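CpuTA1 (Curtobacterium pusillum, PDB 5K3W) is a pyridoxal-5'-phosphate-binding protein of the class IV aminotransferase family, built as a two-chain assembly. Local coordinates at residues 2-14 with 29-41. Sequence-based numbering, arbitrary orientation.
Sequences TRATLLTVTAPTR and DAGFVLADFGAPQ. With GAB (3-aminobenzoic acid), chain D.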
loop_
_atom_site.group_PDB
_atom_site.type_symbol
_atom_site.label_atom_id
_atom_site.label_comp_id
_atom_site.label_asym_id
_atom_site.label_seq_id
_atom_site.Cartn_x
_atom_site.Cartn_y
_atom_site.Cartn_z
ATOM N N THR A 2 27.916 6.273 -2.637
ATOM C CA THR A 2 27.022 5.680 -3.623
ATOM C C THR A 2 26.799 6.667 -4.763
ATOM O O THR A 2 26.977 7.870 -4.583
ATOM C CB THR A 2 25.681 5.286 -2.991
ATOM O OG1 THR A 2 24.942 4.433 -3.888
ATOM C CG2 THR A 2 24.865 6.507 -2.697
ATOM N N ARG A 3 26.433 6.165 -5.943
ATOM C CA ARG A 3 26.249 7.046 -7.093
ATOM C C ARG A 3 25.061 7.975 -6.882
ATOM O O ARG A 3 25.189 9.196 -7.005
ATOM C CB ARG A 3 26.071 6.224 -8.367
ATOM C CG ARG A 3 26.092 7.031 -9.659
ATOM C CD ARG A 3 25.723 6.113 -10.810
ATOM N NE ARG A 3 24.364 5.600 -10.646
ATOM C CZ ARG A 3 23.904 4.479 -11.196
ATOM N NH1 ARG A 3 24.699 3.735 -11.952
ATOM N NH2 ARG A 3 22.648 4.098 -10.981
ATOM N N ALA A 4 23.908 7.407 -6.530
ATOM C CA ALA A 4 22.693 8.173 -6.288
ATOM C C ALA A 4 22.867 9.169 -5.145
ATOM O O ALA A 4 23.658 8.969 -4.223
ATOM C CB ALA A 4 21.529 7.230 -5.973
ATOM N N THR A 5 22.110 10.259 -5.220
ATOM C CA THR A 5 22.055 11.267 -4.176
ATOM C C THR A 5 20.815 11.016 -3.337
ATOM O O THR A 5 19.777 10.603 -3.865
ATOM C CB THR A 5 21.987 12.685 -4.754
ATOM O OG1 THR A 5 23.195 12.992 -5.452
ATOM C CG2 THR A 5 21.796 13.700 -3.647
ATOM N N LEU A 6 20.931 11.257 -2.033
ATOM C CA LEU A 6 19.814 11.162 -1.108
ATOM C C LEU A 6 19.769 12.421 -0.252
ATOM O O LEU A 6 20.800 12.858 0.275
ATOM C CB LEU A 6 19.923 9.915 -0.199
ATOM C CG LEU A 6 18.830 9.845 0.898
ATOM C CD1 LEU A 6 17.424 9.695 0.313
ATOM C CD2 LEU A 6 19.096 8.760 1.897
ATOM N N LEU A 7 18.575 12.986 -0.097
ATOM C CA LEU A 7 18.345 14.119 0.785
ATOM C C LEU A 7 17.268 13.738 1.782
ATOM O O LEU A 7 16.182 13.293 1.391
ATOM C CB LEU A 7 17.924 15.365 0.003
ATOM C CG LEU A 7 18.989 15.985 -0.909
ATOM C CD1 LEU A 7 18.342 16.572 -2.130
ATOM C CD2 LEU A 7 19.785 17.058 -0.180
ATOM N N THR A 8 17.584 13.875 3.064
ATOM C CA THR A 8 16.584 13.786 4.112
ATOM C C THR A 8 15.861 15.115 4.191
ATOM O O THR A 8 16.501 16.154 4.366
ATOM C CB THR A 8 17.241 13.475 5.446
ATOM O OG1 THR A 8 17.998 12.276 5.327
ATOM C CG2 THR A 8 16.188 13.303 6.532
ATOM N N VAL A 9 14.541 15.097 4.054
ATOM C CA VAL A 9 13.746 16.307 4.202
ATOM C C VAL A 9 13.327 16.409 5.666
ATOM O O VAL A 9 12.490 15.635 6.144
ATOM C CB VAL A 9 12.537 16.302 3.261
ATOM C CG1 VAL A 9 11.722 17.584 3.446
ATOM C CG2 VAL A 9 13.001 16.149 1.803
ATOM N N THR A 10 13.930 17.345 6.394
ATOM C CA THR A 10 13.622 17.485 7.813
ATOM C C THR A 10 12.465 18.436 8.088
ATOM O O THR A 10 12.036 18.547 9.236
ATOM C CB THR A 10 14.848 17.969 8.580
ATOM O OG1 THR A 10 15.239 19.251 8.066
ATOM C CG2 THR A 10 15.993 16.986 8.421
ATOM N N ALA A 11 11.961 19.142 7.080
ATOM C CA ALA A 11 10.793 20.010 7.237
ATOM C C ALA A 11 9.828 19.730 6.095
ATOM O O ALA A 11 9.555 20.593 5.261
ATOM C CB ALA A 11 11.197 21.486 7.280
ATOM N N PRO A 12 9.310 18.507 6.016
ATOM C CA PRO A 12 8.525 18.137 4.826
ATOM C C PRO A 12 7.170 18.817 4.740
ATOM O O PRO A 12 6.652 18.972 3.627
ATOM C CB PRO A 12 8.383 16.612 4.958
ATOM C CG PRO A 12 8.594 16.323 6.427
ATOM C CD PRO A 12 9.520 17.381 6.948
ATOM N N THR A 13 6.575 19.223 5.868
ATOM C CA THR A 13 5.178 19.641 5.892
ATOM C C THR A 13 5.000 20.913 6.712
ATOM O O THR A 13 5.750 21.179 7.649
ATOM C CB THR A 13 4.271 18.519 6.444
ATOM O OG1 THR A 13 4.765 18.074 7.711
ATOM C CG2 THR A 13 4.239 17.335 5.484
ATOM N N ARG A 14 4.000 21.712 6.325
ATOM C CA ARG A 14 3.554 22.899 7.039
ATOM C C ARG A 14 2.736 22.506 8.265
ATOM O O ARG A 14 1.996 21.518 8.235
ATOM C CB ARG A 14 2.699 23.783 6.136
ATOM C CG ARG A 14 3.470 24.407 5.006
ATOM C CD ARG A 14 2.551 25.093 4.016
ATOM N NE ARG A 14 3.236 25.243 2.737
ATOM C CZ ARG A 14 2.620 25.384 1.569
ATOM N NH1 ARG A 14 1.294 25.405 1.525
ATOM N NH2 ARG A 14 3.328 25.499 0.446
ATOM N N ASP A 29 19.022 26.620 7.919
ATOM C CA ASP A 29 18.218 25.403 7.868
ATOM C C ASP A 29 17.334 25.474 6.630
ATOM O O ASP A 29 16.293 26.134 6.630
ATOM C CB ASP A 29 17.382 25.230 9.129
ATOM C CG ASP A 29 16.579 23.938 9.115
ATOM O OD1 ASP A 29 17.013 22.962 8.449
ATOM O OD2 ASP A 29 15.514 23.902 9.773
ATOM N N ALA A 30 17.754 24.785 5.572
ATOM C CA ALA A 30 16.950 24.748 4.363
ATOM C C ALA A 30 15.796 23.759 4.452
ATOM O O ALA A 30 14.954 23.739 3.554
ATOM C CB ALA A 30 17.824 24.405 3.156
ATOM N N GLY A 31 15.730 22.948 5.500
ATOM C CA GLY A 31 14.713 21.928 5.584
ATOM C C GLY A 31 15.125 20.588 5.025
ATOM O O GLY A 31 14.291 19.672 4.977
ATOM N N PHE A 32 16.385 20.440 4.614
ATOM C CA PHE A 32 16.875 19.185 4.068
ATOM C C PHE A 32 18.393 19.181 4.169
ATOM O O PHE A 32 19.033 20.233 4.191
ATOM C CB PHE A 32 16.423 18.992 2.612
ATOM C CG PHE A 32 16.855 20.107 1.701
ATOM C CD1 PHE A 32 18.151 20.148 1.194
ATOM C CD2 PHE A 32 15.984 21.136 1.387
ATOM C CE1 PHE A 32 18.560 21.188 0.369
ATOM C CE2 PHE A 32 16.383 22.180 0.578
ATOM C CZ PHE A 32 17.669 22.208 0.061
ATOM N N VAL A 33 18.963 17.978 4.206
ATOM C CA VAL A 33 20.407 17.785 4.264
ATOM C C VAL A 33 20.748 16.508 3.508
ATOM O O VAL A 33 19.959 15.561 3.467
ATOM C CB VAL A 33 20.926 17.698 5.720
ATOM C CG1 VAL A 33 20.530 18.939 6.508
ATOM C CG2 VAL A 33 20.367 16.448 6.390
ATOM N N LEU A 34 21.937 16.481 2.911
ATOM C CA LEU A 34 22.389 15.282 2.221
ATOM C C LEU A 34 22.564 14.127 3.204
ATOM O O LEU A 34 22.904 14.326 4.375
ATOM C CB LEU A 34 23.703 15.552 1.497
ATOM C CG LEU A 34 23.614 16.486 0.299
ATOM C CD1 LEU A 34 25.004 16.959 -0.076
ATOM C CD2 LEU A 34 22.952 15.790 -0.883
ATOM N N ALA A 35 22.320 12.911 2.710
ATOM C CA ALA A 35 22.546 11.681 3.456
ATOM C C ALA A 35 23.047 10.596 2.499
ATOM O O ALA A 35 22.952 10.719 1.275
ATOM C CB ALA A 35 21.269 11.233 4.187
ATOM N N ASP A 36 23.573 9.514 3.067
ATOM C CA ASP A 36 24.170 8.437 2.278
ATOM C C ASP A 36 23.078 7.498 1.756
ATOM O O ASP A 36 22.502 6.700 2.509
ATOM C CB ASP A 36 25.211 7.701 3.121
ATOM C CG ASP A 36 25.784 6.459 2.426
ATOM O OD1 ASP A 36 25.446 6.214 1.237
ATOM O OD2 ASP A 36 26.585 5.733 3.080
ATOM N N PHE A 37 22.819 7.577 0.451
ATOM C CA PHE A 37 21.840 6.720 -0.204
ATOM C C PHE A 37 22.104 5.237 0.032
ATOM O O PHE A 37 21.172 4.435 -0.069
ATOM C CB PHE A 37 21.854 7.045 -1.697
ATOM C CG PHE A 37 21.002 6.144 -2.541
ATOM C CD1 PHE A 37 19.687 6.478 -2.832
ATOM C CD2 PHE A 37 21.528 4.991 -3.084
ATOM C CE1 PHE A 37 18.902 5.659 -3.643
ATOM C CE2 PHE A 37 20.748 4.162 -3.880
ATOM C CZ PHE A 37 19.433 4.498 -4.162
ATOM N N GLY A 38 23.354 4.860 0.336
ATOM C CA GLY A 38 23.759 3.483 0.511
ATOM C C GLY A 38 23.577 2.919 1.893
ATOM O O GLY A 38 23.635 1.702 2.068
ATOM N N ALA A 39 23.349 3.712 2.818
ATOM C CA ALA A 39 23.139 3.315 4.196
ATOM C C ALA A 39 21.651 3.269 4.534
ATOM O O ALA A 39 20.841 3.979 3.930
ATOM C CB ALA A 39 23.838 4.292 5.144
ATOM N N PRO A 40 21.260 2.444 5.499
ATOM C CA PRO A 40 19.859 2.450 5.945
ATOM C C PRO A 40 19.427 3.834 6.405
ATOM O O PRO A 40 20.170 4.554 7.069
ATOM C CB PRO A 40 19.849 1.447 7.105
ATOM C CG PRO A 40 21.299 1.318 7.514
ATOM C CD PRO A 40 22.091 1.495 6.259
ATOM N N GLN A 41 18.199 4.193 6.068
ATOM C CA GLN A 41 17.712 5.530 6.358
ATOM C C GLN A 41 16.339 5.583 7.006
ATOM O O GLN A 41 15.979 6.642 7.530
ATOM C CB GLN A 41 17.680 6.366 5.071
ATOM C CG GLN A 41 19.057 6.604 4.472
ATOM C CD GLN A 41 19.917 7.536 5.316
ATOM O OE1 GLN A 41 19.418 8.273 6.166
ATOM N NE2 GLN A 41 21.216 7.510 5.075
HETATM C "C1'" GAB D . 29.646 5.135 -7.731
HETATM O "O1'" GAB D . 30.054 6.292 -8.027
HETATM O "O2'" GAB D . 29.726 4.674 -6.536
HETATM C C1 GAB D . 29.066 4.336 -8.903
HETATM C C2 GAB D . 28.365 3.140 -8.716
HETATM C C3 GAB D . 27.853 2.463 -9.817
HETATM C C4 GAB D . 28.043 2.975 -11.093
HETATM C C5 GAB D . 28.736 4.162 -11.274
HETATM C C6 GAB D . 29.248 4.849 -10.184
HETATM N N3 GAB D . 27.142 1.210 -9.644
HETATM O O HOH W 1 27.170 4.524 -0.097
HETATM O O HOH W 2 23.705 11.707 -1.267
HETATM O O HOH W 3 17.473 10.052 6.551
#
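Strands 5-9 and 32-35 run antiparallel, their N-to-C directions 143° apart, with Thr8 and Val33 as a hydrogen-bonded pair. Thr8 N gives to Val33 O at 2.9 Å and Val33 N to Thr8 O at 3.1 Å. Ala35 N donates to Leu6 O, from above the carbonyl plane, while a water accepts from Leu6 N and donates to Ala35 O. At the other end Gly31 O accepts from Ala11 N and, weakly, from Thr10 N. On one face the strands meet through apolar side chains: Leu7 CD2 meets Leu34 CD2 at 3.5 Å, and the Leu7 and Phe32 side chains lie side by side, pointing the same way, with Leu7 CD2 3.8 Å from Phe32 CD1. Phe32 and Leu34 also touch helix 90-108. Near the N-terminal end of strand 5-9, Ala4 CB sits over the centre of the Phe37 ring, 3.5 Å from its centroid and 6° off the normal, a CH-pi contact reached with Phe37 CG anti to the backbone N (chi1 174°). Leu6 CB borders the ring edge. On the face of Leu6 and Thr8, Leu6 CD2 and Gln41 CG approach from opposite directions to 3.4 Å; a water joins Thr8 OG1 to Gln41 OE1. Gln41 NE2 and Ala39 N reach Asp36 O from opposite faces of its plane, tying Gln41 to the type I turn 36-39. Leu6 packs on Ile44 and Phe37 on Thr45, both of the second subunit. The antiparallel ladder places 32-35 outermost, within this chain, in a six-stranded antiparallel sheet beside the subunit interface.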